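Local coordinates for protein TetR family transcriptional repressor LfrR (Mycobacterium smegmatis, PDB 2V57) that represses transcription of the lfrRA efflux-pump operon by binding directly to the promoter region upstream of lfrR, at residues D21-V26 with R61-H66; A88-V93 with Q171-I176; E94-L99 with V151-M156; P101-V106 with A158-A163. One frame throughout, in Å; residues are numbered along the deposited sequence.

How the contacts relate
The four contacts run through one all-helical chain from its DNA-binding end to its dimer-forming core. Contact 1 closes first, joining helix 11-27 to helix 56-77. Contact 2 then brackets the rest, with contacts 3 and 4 between its two segments, their own segments alternating along the chain. Helix 85-97 serves contacts 2 and 3, helix 147-164 serves 3 and 4, and the contact centres lie about 8 Å apart in each pair. Contacts 1 and 2 are about 24 Å apart, centre to centre, on opposite sides of the chain's centre. Contact 4 touches contact 1 through Ile-102, which packs on Leu-63 and Met-24, a direct junction between the DNA-binding region and the core.

Contact 1. Residues D21-V26 with R61-H66. With SO4 (sulfate ion), chain G.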
loop_
_atom_site.group_PDB
_atom_site.type_symbol
_atom_site.label_atom_id
_atom_site.label_comp_id
_atom_site.label_asym_id
_atom_site.label_seq_id
_atom_site.Cartn_x
_atom_site.Cartn_y
_atom_site.Cartn_z
ATOM N N ASP B 21 4.402 6.842 -20.344
ATOM C CA ASP B 21 4.464 8.118 -19.656
ATOM C C ASP B 21 3.051 8.665 -19.448
ATOM O O ASP B 21 2.749 9.225 -18.403
ATOM C CB ASP B 21 5.320 9.125 -20.428
ATOM C CG ASP B 21 6.821 8.887 -20.260
ATOM O OD1 ASP B 21 7.213 8.011 -19.470
ATOM O OD2 ASP B 21 7.610 9.594 -20.930
ATOM N N ALA B 22 2.183 8.475 -20.437
ATOM C CA ALA B 22 0.792 8.885 -20.296
ATOM C C ALA B 22 0.064 8.052 -19.236
ATOM O O ALA B 22 -0.767 8.577 -18.482
ATOM C CB ALA B 22 0.053 8.807 -21.639
ATOM N N ALA B 23 0.368 6.764 -19.185
ATOM C CA ALA B 23 -0.241 5.888 -18.201
ATOM C C ALA B 23 0.174 6.311 -16.793
ATOM O O ALA B 23 -0.647 6.344 -15.877
ATOM C CB ALA B 23 0.129 4.421 -18.480
ATOM N N MET B 24 1.452 6.631 -16.623
ATOM C CA MET B 24 1.953 7.053 -15.312
ATOM C C MET B 24 1.230 8.299 -14.792
ATOM O O MET B 24 0.961 8.424 -13.588
ATOM C CB MET B 24 3.460 7.323 -15.371
ATOM C CG MET B 24 4.318 6.098 -15.302
ATOM S SD MET B 24 6.059 6.533 -15.261
ATOM C CE MET B 24 6.095 7.593 -13.819
ATOM N N LEU B 25 0.911 9.230 -15.692
ATOM C CA LEU B 25 0.211 10.448 -15.278
ATOM C C LEU B 25 -1.282 10.214 -15.064
ATOM O O LEU B 25 -1.872 10.644 -14.062
ATOM C CB LEU B 25 0.429 11.551 -16.327
ATOM C CG LEU B 25 -0.299 12.873 -16.103
ATOM C CD1 LEU B 25 0.253 13.592 -14.872
ATOM C CD2 LEU B 25 -0.178 13.745 -17.356
ATOM N N VAL B 26 -1.903 9.523 -16.012
ATOM C CA VAL B 26 -3.357 9.375 -16.005
ATOM C C VAL B 26 -3.834 8.449 -14.876
ATOM O O VAL B 26 -4.771 8.774 -14.146
ATOM C CB VAL B 26 -3.858 8.848 -17.357
ATOM C CG1 VAL B 26 -5.336 8.446 -17.272
ATOM C CG2 VAL B 26 -3.629 9.919 -18.446
ATOM N N ARG B 61 0.760 -4.280 -16.411
ATOM C CA ARG B 61 1.970 -5.032 -16.119
ATOM C C ARG B 61 3.228 -4.343 -16.687
ATOM O O ARG B 61 4.252 -4.194 -15.994
ATOM C CB ARG B 61 1.807 -6.480 -16.597
ATOM C CG ARG B 61 0.595 -7.184 -15.930
ATOM C CD ARG B 61 0.026 -8.291 -16.825
ATOM N NE ARG B 61 -1.307 -8.697 -16.380
ATOM C CZ ARG B 61 -1.577 -9.889 -15.861
ATOM N NH1 ARG B 61 -0.608 -10.777 -15.759
ATOM N NH2 ARG B 61 -2.806 -10.196 -15.463
ATOM N N ALA B 62 3.146 -3.875 -17.930
ATOM C CA ALA B 62 4.231 -3.063 -18.508
ATOM C C ALA B 62 4.574 -1.793 -17.700
ATOM O O ALA B 62 5.751 -1.457 -17.522
ATOM C CB ALA B 62 3.904 -2.685 -19.952
ATOM N N LEU B 63 3.553 -1.092 -17.211
ATOM C CA LEU B 63 3.778 0.134 -16.450
ATOM C C LEU B 63 4.511 -0.221 -15.159
ATOM O O LEU B 63 5.463 0.458 -14.755
ATOM C CB LEU B 63 2.436 0.800 -16.116
ATOM C CG LEU B 63 2.418 2.031 -15.196
ATOM C CD1 LEU B 63 3.068 3.195 -15.875
ATOM C CD2 LEU B 63 0.985 2.400 -14.787
ATOM N N ALA B 64 4.059 -1.296 -14.519
ATOM C CA ALA B 64 4.656 -1.746 -13.260
ATOM C C ALA B 64 6.126 -2.132 -13.461
ATOM O O ALA B 64 6.999 -1.721 -12.687
ATOM C CB ALA B 64 3.828 -2.903 -12.643
ATOM N N ARG B 65 6.415 -2.923 -14.492
ATOM C CA ARG B 65 7.803 -3.136 -14.886
ATOM C C ARG B 65 8.578 -1.797 -15.052
ATOM O O ARG B 65 9.652 -1.605 -14.475
ATOM C CB ARG B 65 7.899 -3.998 -16.163
ATOM C CG ARG B 65 7.533 -5.489 -15.976
ATOM C CD ARG B 65 7.970 -6.303 -17.204
ATOM N NE ARG B 65 7.239 -5.960 -18.434
ATOM C CZ ARG B 65 6.025 -6.437 -18.735
ATOM N NH1 ARG B 65 5.442 -6.117 -19.882
ATOM N NH2 ARG B 65 5.390 -7.245 -17.894
ATOM N N HIS B 66 8.019 -0.870 -15.819
ATOM C CA HIS B 66 8.687 0.400 -16.097
ATOM C C HIS B 66 8.989 1.189 -14.818
ATOM O O HIS B 66 10.118 1.671 -14.643
ATOM C CB HIS B 66 7.866 1.244 -17.087
ATOM C CG HIS B 66 8.496 2.571 -17.429
ATOM N ND1 HIS B 66 9.701 2.680 -18.089
ATOM C CD2 HIS B 66 8.069 3.838 -17.216
ATOM C CE1 HIS B 66 9.994 3.960 -18.255
ATOM N NE2 HIS B 66 9.020 4.681 -17.735
HETATM S S SO4 G . 6.692 -3.545 -22.473
HETATM O O1 SO4 G . 6.998 -4.001 -21.130
HETATM O O2 SO4 G . 6.475 -2.111 -22.512
HETATM O O3 SO4 G . 7.789 -3.867 -23.399
HETATM O O4 SO4 G . 5.469 -4.236 -22.891
HETATM O O HOH W 1 9.158 7.509 -17.611
#
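Helices 21-26 and 61-66 cross almost perpendicularly, their axes at 92° and 10.2 Å apart at closest approach, with the CA atoms of Ala-23 and Leu-63 nearest across the gap. So near a right angle, the two helices meet over a small patch. The small Ala-23 suits the crossing point: its CB meets CD1 of Leu-63 at 4.1 Å. Leu-63 CD1 also packs against Met-24 CG, modelled so close that the exact spacing is doubtful. Met-24 sets CG beside its backbone N (chi1 -80°) and runs on extended through chi2, which brings SD to the edge of the His-66 imidazole, 3.9 Å from CD2, a Met-aromatic contact made by a flexible thioether. On the outer side, Asp-21 reaches the same ring through water: the water donates to OD1 of Asp-21 at 2.7 Å and lies 2.8 Å from NE2 of His-66, in the plane of the imidazole. Away from helix 21-26, Arg-65 NH1 donates to O1 of a sulfate at 2.9 Å, with a weak second bond from NE; Tyr-53 and Arg-16 also bind this ion, which probably comes from the crystallisation liquor. Ala-22 packs on helix 35-42, the start of the helix-turn-helix, so this crossing belongs to the three-helix DNA-binding domain of TetR repressors and to the long helix that leads from it into the core.

Contact 2. Residues A88-V93 with Q171-I176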
loop_
_atom_site.group_PDB
_atom_site.type_symbol
_atom_site.label_atom_id
_atom_site.label_comp_id
_atom_site.label_asym_id
_atom_site.label_seq_id
_atom_site.Cartn_x
_atom_site.Cartn_y
_atom_site.Cartn_z
ATOM N N ALA B 88 23.331 10.410 2.457
ATOM C CA ALA B 88 23.125 9.407 1.413
ATOM C C ALA B 88 21.723 8.820 1.492
ATOM O O ALA B 88 21.040 8.703 0.474
ATOM C CB ALA B 88 24.185 8.306 1.486
ATOM N N LEU B 89 21.283 8.477 2.704
ATOM C CA LEU B 89 19.938 7.941 2.903
ATOM C C LEU B 89 18.896 8.969 2.464
ATOM O O LEU B 89 17.901 8.621 1.838
ATOM C CB LEU B 89 19.714 7.531 4.365
ATOM C CG LEU B 89 18.339 6.951 4.715
ATOM C CD1 LEU B 89 17.984 5.768 3.810
ATOM C CD2 LEU B 89 18.240 6.569 6.209
ATOM N N ARG B 90 19.127 10.239 2.789
ATOM C CA ARG B 90 18.221 11.288 2.336
ATOM C C ARG B 90 18.118 11.331 0.804
ATOM O O ARG B 90 17.015 11.439 0.258
ATOM C CB ARG B 90 18.630 12.658 2.875
ATOM C CG ARG B 90 17.777 13.789 2.317
ATOM C CD ARG B 90 18.109 15.122 2.985
ATOM N NE ARG B 90 17.588 15.140 4.345
ATOM C CZ ARG B 90 16.454 15.738 4.695
ATOM N NH1 ARG B 90 15.743 16.388 3.784
ATOM N NH2 ARG B 90 16.041 15.686 5.952
ATOM N N ARG B 91 19.248 11.230 0.111
ATOM C CA ARG B 91 19.225 11.201 -1.353
ATOM C C ARG B 91 18.401 10.017 -1.878
ATOM O O ARG B 91 17.655 10.148 -2.851
ATOM C CB ARG B 91 20.643 11.151 -1.915
ATOM C CG ARG B 91 21.448 12.423 -1.693
ATOM C CD ARG B 91 22.652 12.484 -2.606
ATOM N NE ARG B 91 23.538 11.334 -2.449
ATOM C CZ ARG B 91 24.489 11.255 -1.520
ATOM N NH1 ARG B 91 24.663 12.256 -0.669
ATOM N NH2 ARG B 91 25.275 10.182 -1.437
ATOM N N VAL B 92 18.531 8.867 -1.225
ATOM C CA VAL B 92 17.769 7.686 -1.622
ATOM C C VAL B 92 16.273 7.902 -1.451
ATOM O O VAL B 92 15.488 7.591 -2.356
ATOM C CB VAL B 92 18.230 6.434 -0.856
ATOM C CG1 VAL B 92 17.212 5.304 -0.999
ATOM C CG2 VAL B 92 19.619 6.009 -1.361
ATOM N N VAL B 93 15.879 8.431 -0.293
ATOM C CA VAL B 93 14.484 8.774 -0.046
ATOM C C VAL B 93 13.949 9.734 -1.116
ATOM O O VAL B 93 12.876 9.512 -1.686
ATOM C CB VAL B 93 14.283 9.401 1.359
ATOM C CG1 VAL B 93 12.853 9.933 1.502
ATOM C CG2 VAL B 93 14.589 8.364 2.472
ATOM N N GLN B 171 9.489 18.711 3.352
ATOM C CA GLN B 171 8.894 18.339 4.632
ATOM C C GLN B 171 8.574 16.843 4.708
ATOM O O GLN B 171 8.730 16.225 5.753
ATOM C CB GLN B 171 7.621 19.155 4.852
ATOM C CG GLN B 171 7.195 19.328 6.293
ATOM C CD GLN B 171 5.887 20.090 6.395
ATOM O OE1 GLN B 171 5.318 20.494 5.381
ATOM N NE2 GLN B 171 5.403 20.280 7.616
ATOM N N ILE B 172 8.111 16.272 3.599
ATOM C CA ILE B 172 7.887 14.843 3.514
ATOM C C ILE B 172 9.203 14.083 3.679
ATOM O O ILE B 172 9.264 13.058 4.361
ATOM C CB ILE B 172 7.213 14.459 2.169
ATOM C CG1 ILE B 172 5.816 15.086 2.099
ATOM C CG2 ILE B 172 7.133 12.934 2.009
ATOM C CD1 ILE B 172 5.145 14.960 0.744
ATOM N N VAL B 173 10.259 14.584 3.054
ATOM C CA VAL B 173 11.556 13.925 3.169
ATOM C C VAL B 173 12.037 13.957 4.623
ATOM O O VAL B 173 12.434 12.929 5.176
ATOM C CB VAL B 173 12.579 14.517 2.196
ATOM C CG1 VAL B 173 13.968 13.934 2.439
ATOM C CG2 VAL B 173 12.136 14.259 0.762
ATOM N N ASP B 174 11.955 15.120 5.261
ATOM C CA ASP B 174 12.291 15.225 6.683
ATOM C C ASP B 174 11.490 14.243 7.555
ATOM O O ASP B 174 12.033 13.639 8.470
ATOM C CB ASP B 174 12.045 16.638 7.209
ATOM C CG ASP B 174 13.034 17.657 6.663
ATOM O OD1 ASP B 174 13.983 17.277 5.935
ATOM O OD2 ASP B 174 12.846 18.850 6.966
ATOM N N ALA B 175 10.188 14.127 7.294
ATOM C CA ALA B 175 9.326 13.263 8.098
ATOM C C ALA B 175 9.666 11.798 7.880
ATOM O O ALA B 175 9.752 11.021 8.834
ATOM C CB ALA B 175 7.847 13.525 7.792
ATOM N N ILE B 176 9.859 11.407 6.624
ATOM C CA ILE B 176 10.236 10.032 6.354
ATOM C C ILE B 176 11.568 9.742 7.048
ATOM O O ILE B 176 11.712 8.723 7.719
ATOM C CB ILE B 176 10.328 9.742 4.856
ATOM C CG1 ILE B 176 8.922 9.770 4.234
ATOM C CG2 ILE B 176 11.001 8.379 4.606
ATOM C CD1 ILE B 176 8.966 9.652 2.693
#
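OD1 of Asp-174 is gripped by both terminal nitrogens of Arg-90, NH2 at 2.6 Å and NH1 at 2.9 Å, in an end-on salt bridge converging on a single oxygen. OD1 lies close to the guanidinium plane, but the carboxylate is turned 69° against it, which rules out the flat two-oxygen pairing. NH1 approaches OD1 almost head-on to the C-O bond, while NH2 comes from the anti side and out of the carboxylate plane; NH2 nevertheless makes the straighter bond. Arg-90 gets there by running out extended and then bending at chi3 (-73°), which swings its head toward the other helix. Arginine's length suits the reach, and Asp-174 brings its carboxylate back although its CB points away. Beneath the ion pair, Val-173 lays CG1 over one face of the guanidinium, 3.3 Å from NH1 of Arg-90, and supports the aliphatic CG of Arg-90 as well. Deeper in, CG1 of Val-93 meets CG2 of Ile-176 at 3.9 Å, the two branched chains lying antiparallel, side by side. These compact side chains suit helices whose axes pass 10.1 Å apart at 124°. Phe-152 and Met-156 of helix 147-164 close the floor under Val-93, while Trp-147 of the second subunit packs on Ile-176. The chemistry is thus split by depth: a charged clasp at the partly exposed margin beside a buried, mainly hydrocarbon interface.

Contact 3. Residues E94-L99 with V151-M156; sequences ESQLDL and VFWALM
Two successive bends in Met-156, at chi2 (-56°) and chi3, fold its thioether back on itself and present CE to helix 94-97, while a bend at chi2 (-62°) in Gln-96 curls its amide beside the indole of Trp-153. The methyl of Met-156 lands against the backbone between Gln-96 and Leu-97, its CE 3.3 Å from Leu-97 N, and it also touches CB of Gln-96 at 3.8 Å and CB of Leu-97 at 3.9 Å. An unbranched, pliable methionine suits this spot, since its end can be laid directly on a neighbouring helix's main chain, where the CA atoms of Leu-97 and Met-156 come within 6.6 Å. Gln-96 meets the benzene end of the indole: OE1 lies 3.0 Å from Trp-153 CH2, at the ring edge and close to its plane, with the amide turned 83° to the ring. An oxygen at this edge faces the slightly positive C-H hydrogens instead of the electron-rich face. The amide's polar needs are met elsewhere: OE1 is hydrogen-bonded to Ser-71 OG, and NE2 donates to Ser-95 OG at 3.2 Å. This probably lowers the cost of burying Gln-96, whose amide oxygen and nitrogen each meet a serine hydroxyl. CE2, at the edge of the Phe-152 ring, lies 4.4 Å from Gln-96 CG, and Phe-152 CD2 also lies over one face of the indole. Around this centre, helix 56-77 packs on Gln-96 through Ala-74 and Ile-75, helix 128-134 covers Phe-152, and helix 169-182 reaches Leu-97 through Val-173; Ala-154 and Leu-155 face helix 147-164 of the second subunit.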
loop_
_atom_site.group_PDB
_atom_site.type_symbol
_atom_site.label_atom_id
_atom_site.label_comp_id
_atom_site.label_asym_id
_atom_site.label_seq_id
_atom_site.Cartn_x
_atom_site.Cartn_y
_atom_site.Cartn_z
ATOM N N GLU B 94 14.698 10.801 -1.385
ATOM C CA GLU B 94 14.284 11.758 -2.412
ATOM C C GLU B 94 14.107 11.088 -3.761
ATOM O O GLU B 94 13.113 11.316 -4.451
ATOM C CB GLU B 94 15.305 12.897 -2.531
ATOM C CG GLU B 94 15.300 13.819 -1.337
ATOM C CD GLU B 94 16.516 14.718 -1.285
ATOM O OE1 GLU B 94 17.510 14.430 -1.981
ATOM O OE2 GLU B 94 16.482 15.717 -0.539
ATOM N N SER B 95 15.083 10.262 -4.127
ATOM C CA SER B 95 15.080 9.583 -5.414
ATOM C C SER B 95 13.797 8.780 -5.611
ATOM O O SER B 95 13.217 8.805 -6.694
ATOM C CB SER B 95 16.324 8.689 -5.572
ATOM O OG SER B 95 16.187 7.421 -4.920
ATOM N N GLN B 96 13.346 8.091 -4.564
ATOM C CA GLN B 96 12.098 7.326 -4.635
ATOM C C GLN B 96 10.839 8.190 -4.514
ATOM O O GLN B 96 9.828 7.910 -5.165
ATOM C CB GLN B 96 12.078 6.208 -3.578
ATOM C CG GLN B 96 13.297 5.305 -3.667
ATOM C CD GLN B 96 13.398 4.567 -4.999
ATOM O OE1 GLN B 96 12.507 3.803 -5.365
ATOM N NE2 GLN B 96 14.493 4.789 -5.719
ATOM N N LEU B 97 10.877 9.224 -3.678
ATOM C CA LEU B 97 9.727 10.114 -3.575
ATOM C C LEU B 97 9.426 10.735 -4.947
ATOM O O LEU B 97 8.262 10.921 -5.323
ATOM C CB LEU B 97 9.950 11.210 -2.529
ATOM C CG LEU B 97 8.726 12.015 -2.097
ATOM C CD1 LEU B 97 7.658 11.153 -1.414
ATOM C CD2 LEU B 97 9.138 13.203 -1.193
ATOM N N ASP B 98 10.483 11.019 -5.703
ATOM C CA ASP B 98 10.335 11.721 -6.969
ATOM C C ASP B 98 9.716 10.842 -8.069
ATOM O O ASP B 98 9.400 11.328 -9.150
ATOM C CB ASP B 98 11.678 12.310 -7.423
ATOM C CG ASP B 98 12.129 13.493 -6.559
ATOM O OD1 ASP B 98 11.304 14.062 -5.811
ATOM O OD2 ASP B 98 13.320 13.852 -6.629
ATOM N N LEU B 99 9.530 9.559 -7.792
ATOM C CA LEU B 99 8.847 8.680 -8.734
ATOM C C LEU B 99 7.372 9.081 -8.823
ATOM O O LEU B 99 6.720 8.831 -9.832
ATOM C CB LEU B 99 8.959 7.201 -8.314
ATOM C CG LEU B 99 10.350 6.550 -8.232
ATOM C CD1 LEU B 99 10.303 5.194 -7.527
ATOM C CD2 LEU B 99 10.958 6.411 -9.623
ATOM N N VAL B 151 8.759 -1.634 5.755
ATOM C CA VAL B 151 8.548 -0.369 6.424
ATOM C C VAL B 151 9.015 0.783 5.530
ATOM O O VAL B 151 8.336 1.781 5.419
ATOM C CB VAL B 151 9.226 -0.331 7.812
ATOM C CG1 VAL B 151 9.194 1.085 8.403
ATOM C CG2 VAL B 151 8.529 -1.323 8.761
ATOM N N PHE B 152 10.158 0.626 4.874
ATOM C CA PHE B 152 10.642 1.680 4.004
ATOM C C PHE B 152 9.597 2.017 2.962
ATOM O O PHE B 152 9.239 3.172 2.781
ATOM C CB PHE B 152 11.944 1.293 3.287
ATOM C CG PHE B 152 12.434 2.377 2.373
ATOM C CD1 PHE B 152 13.253 3.399 2.852
ATOM C CD2 PHE B 152 12.017 2.417 1.044
ATOM C CE1 PHE B 152 13.682 4.412 1.999
ATOM C CE2 PHE B 152 12.438 3.430 0.197
ATOM C CZ PHE B 152 13.280 4.421 0.677
ATOM N N TRP B 153 9.073 0.999 2.297
ATOM C CA TRP B 153 8.111 1.237 1.230
ATOM C C TRP B 153 6.763 1.710 1.764
ATOM O O TRP B 153 6.077 2.485 1.111
ATOM C CB TRP B 153 7.987 -0.007 0.338
ATOM C CG TRP B 153 9.073 0.020 -0.662
ATOM C CD1 TRP B 153 10.114 -0.841 -0.768
ATOM C CD2 TRP B 153 9.283 1.039 -1.660
ATOM N NE1 TRP B 153 10.935 -0.451 -1.793
ATOM C CE2 TRP B 153 10.442 0.692 -2.363
ATOM C CE3 TRP B 153 8.574 2.181 -2.043
ATOM C CZ2 TRP B 153 10.937 1.463 -3.431
ATOM C CZ3 TRP B 153 9.056 2.948 -3.099
ATOM C CH2 TRP B 153 10.231 2.575 -3.785
ATOM N N ALA B 154 6.381 1.265 2.961
ATOM C CA ALA B 154 5.132 1.759 3.530
ATOM C C ALA B 154 5.237 3.251 3.851
ATOM O O ALA B 154 4.300 4.021 3.606
ATOM C CB ALA B 154 4.716 0.945 4.751
ATOM N N LEU B 155 6.389 3.660 4.380
ATOM C CA LEU B 155 6.606 5.048 4.700
ATOM C C LEU B 155 6.685 5.867 3.413
ATOM O O LEU B 155 6.203 6.986 3.376
ATOM C CB LEU B 155 7.871 5.249 5.541
ATOM C CG LEU B 155 7.880 4.788 6.999
ATOM C CD1 LEU B 155 9.274 4.972 7.619
ATOM C CD2 LEU B 155 6.861 5.556 7.800
ATOM N N MET B 156 7.317 5.326 2.375
ATOM C CA MET B 156 7.367 6.032 1.103
ATOM C C MET B 156 5.947 6.323 0.622
ATOM O O MET B 156 5.661 7.405 0.126
ATOM C CB MET B 156 8.130 5.249 0.038
ATOM C CG MET B 156 9.653 5.168 0.264
ATOM S SD MET B 156 10.454 6.778 0.405
ATOM C CE MET B 156 9.696 7.641 -0.978
#

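Contact 4. Residues P101-V106 with A158-A163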
loop_
_atom_site.group_PDB
_atom_site.type_symbol
_atom_site.label_atom_id
_atom_site.label_comp_id
_atom_site.label_asym_id
_atom_site.label_seq_id
_atom_site.Cartn_x
_atom_site.Cartn_y
_atom_site.Cartn_z
ATOM N N PRO B 101 3.178 9.513 -7.247
ATOM C CA PRO B 101 2.106 8.670 -6.719
ATOM C C PRO B 101 1.750 7.464 -7.584
ATOM O O PRO B 101 0.932 6.673 -7.132
ATOM C CB PRO B 101 0.916 9.643 -6.631
ATOM C CG PRO B 101 1.241 10.710 -7.635
ATOM C CD PRO B 101 2.717 10.891 -7.494
ATOM N N ILE B 102 2.321 7.300 -8.778
ATOM C CA ILE B 102 2.023 6.082 -9.547
ATOM C C ILE B 102 2.512 4.845 -8.784
ATOM O O ILE B 102 2.008 3.725 -8.957
ATOM C CB ILE B 102 2.608 6.116 -10.989
ATOM C CG1 ILE B 102 1.954 5.029 -11.861
ATOM C CG2 ILE B 102 4.132 5.984 -10.974
ATOM C CD1 ILE B 102 0.459 5.285 -12.114
ATOM N N VAL B 103 3.489 5.045 -7.908
ATOM C CA VAL B 103 3.978 3.939 -7.083
ATOM C C VAL B 103 2.869 3.321 -6.218
ATOM O O VAL B 103 2.886 2.122 -5.963
ATOM C CB VAL B 103 5.207 4.353 -6.228
ATOM C CG1 VAL B 103 5.664 3.198 -5.336
ATOM C CG2 VAL B 103 6.336 4.845 -7.146
ATOM N N LEU B 104 1.895 4.127 -5.796
ATOM C CA LEU B 104 0.748 3.610 -5.054
ATOM C C LEU B 104 -0.089 2.695 -5.927
ATOM O O LEU B 104 -0.736 1.750 -5.449
ATOM C CB LEU B 104 -0.143 4.756 -4.570
ATOM C CG LEU B 104 0.455 5.733 -3.555
ATOM C CD1 LEU B 104 -0.380 7.004 -3.524
ATOM C CD2 LEU B 104 0.526 5.093 -2.170
ATOM N N PHE B 105 -0.108 2.994 -7.217
ATOM C CA PHE B 105 -0.896 2.185 -8.139
ATOM C C PHE B 105 -0.194 0.845 -8.384
ATOM O O PHE B 105 -0.846 -0.205 -8.380
ATOM C CB PHE B 105 -1.159 2.959 -9.445
ATOM C CG PHE B 105 -2.082 2.253 -10.429
ATOM C CD1 PHE B 105 -3.436 2.526 -10.455
ATOM C CD2 PHE B 105 -1.571 1.365 -11.369
ATOM C CE1 PHE B 105 -4.283 1.906 -11.378
ATOM C CE2 PHE B 105 -2.413 0.740 -12.292
ATOM C CZ PHE B 105 -3.773 1.013 -12.290
ATOM N N VAL B 106 1.131 0.859 -8.564
ATOM C CA VAL B 106 1.818 -0.369 -8.977
ATOM C C VAL B 106 2.418 -1.230 -7.856
ATOM O O VAL B 106 2.747 -2.387 -8.082
ATOM C CB VAL B 106 2.908 -0.111 -10.053
ATOM C CG1 VAL B 106 2.303 0.640 -11.249
ATOM C CG2 VAL B 106 4.102 0.648 -9.456
ATOM N N ALA B 158 3.207 6.560 2.441
ATOM C CA ALA B 158 2.661 7.612 3.284
ATOM C C ALA B 158 3.117 8.957 2.705
ATOM O O ALA B 158 2.371 9.945 2.719
ATOM C CB ALA B 158 3.145 7.458 4.708
ATOM N N GLY B 159 4.357 8.978 2.214
ATOM C CA GLY B 159 4.909 10.152 1.570
ATOM C C GLY B 159 4.150 10.543 0.313
ATOM O O GLY B 159 3.819 11.707 0.146
ATOM N N TYR B 160 3.882 9.589 -0.583
ATOM C CA TYR B 160 3.113 9.933 -1.789
ATOM C C TYR B 160 1.723 10.452 -1.439
ATOM O O TYR B 160 1.199 11.348 -2.106
ATOM C CB TYR B 160 2.973 8.756 -2.755
ATOM C CG TYR B 160 4.278 8.123 -3.160
ATOM C CD1 TYR B 160 5.245 8.847 -3.853
ATOM C CD2 TYR B 160 4.536 6.794 -2.864
ATOM C CE1 TYR B 160 6.433 8.260 -4.220
ATOM C CE2 TYR B 160 5.722 6.202 -3.219
ATOM C CZ TYR B 160 6.673 6.941 -3.892
ATOM O OH TYR B 160 7.855 6.342 -4.252
ATOM N N GLU B 161 1.113 9.869 -0.412
ATOM C CA GLU B 161 -0.222 10.283 0.012
ATOM C C GLU B 161 -0.187 11.698 0.554
ATOM O O GLU B 161 -1.044 12.521 0.222
ATOM C CB GLU B 161 -0.778 9.345 1.086
ATOM C CG GLU B 161 -0.749 7.876 0.725
ATOM C CD GLU B 161 -2.015 7.410 0.058
ATOM O OE1 GLU B 161 -2.559 8.165 -0.776
ATOM O OE2 GLU B 161 -2.468 6.284 0.375
ATOM N N ALA B 162 0.795 11.976 1.407
ATOM C CA ALA B 162 0.941 13.304 1.989
ATOM C C ALA B 162 1.133 14.344 0.887
ATOM O O ALA B 162 0.651 15.476 0.992
ATOM C CB ALA B 162 2.113 13.336 2.961
ATOM N N ALA B 163 1.822 13.937 -0.170
ATOM C CA ALA B 163 2.122 14.816 -1.299
ATOM C C ALA B 163 0.877 15.138 -2.120
ATOM O O ALA B 163 0.733 16.247 -2.617
ATOM C CB ALA B 163 3.166 14.201 -2.171
#
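Tyr-160 is the large knob of this contact, its ring lying over the shallow hollow formed by Pro-101, Val-103 and Leu-104. With CG turned away from the carbonyl carbon and beside the backbone N (chi1 -54°), the ring meets the start of helix 102-106 obliquely. CB of Val-103 sits 3.6 Å from Tyr-160 CE2, and its CG2 methyl reaches the phenol oxygen, also at 3.6 Å; a beta-branched residue thus fits round the ring's far end. On the same side of the ring, nearer its CB end, the backbone N of Pro-101 lies 4.0 Å from Tyr-160 CD1, and the compact pyrrolidine is consistent with the close approach, 5.2 Å between the CA atoms of Pro-101 and Tyr-160. The OH is hydrogen-bonded to the backbone O of Gln-96, so the knob is also bonded to the last part of helix 85-97 within the helical core of this TetR-family repressor. Leu-104 is the counter-bump, its CD1 wedged between CB of Tyr-160 at 3.9 Å and OE1 of Glu-161 at 3.7 Å. Glu-161 folds at chi2, bringing its carboxylate alongside both leucine methyls, where Arg-150 of the second subunit packs on it. The helix axes pass 9.8 Å apart at 132°.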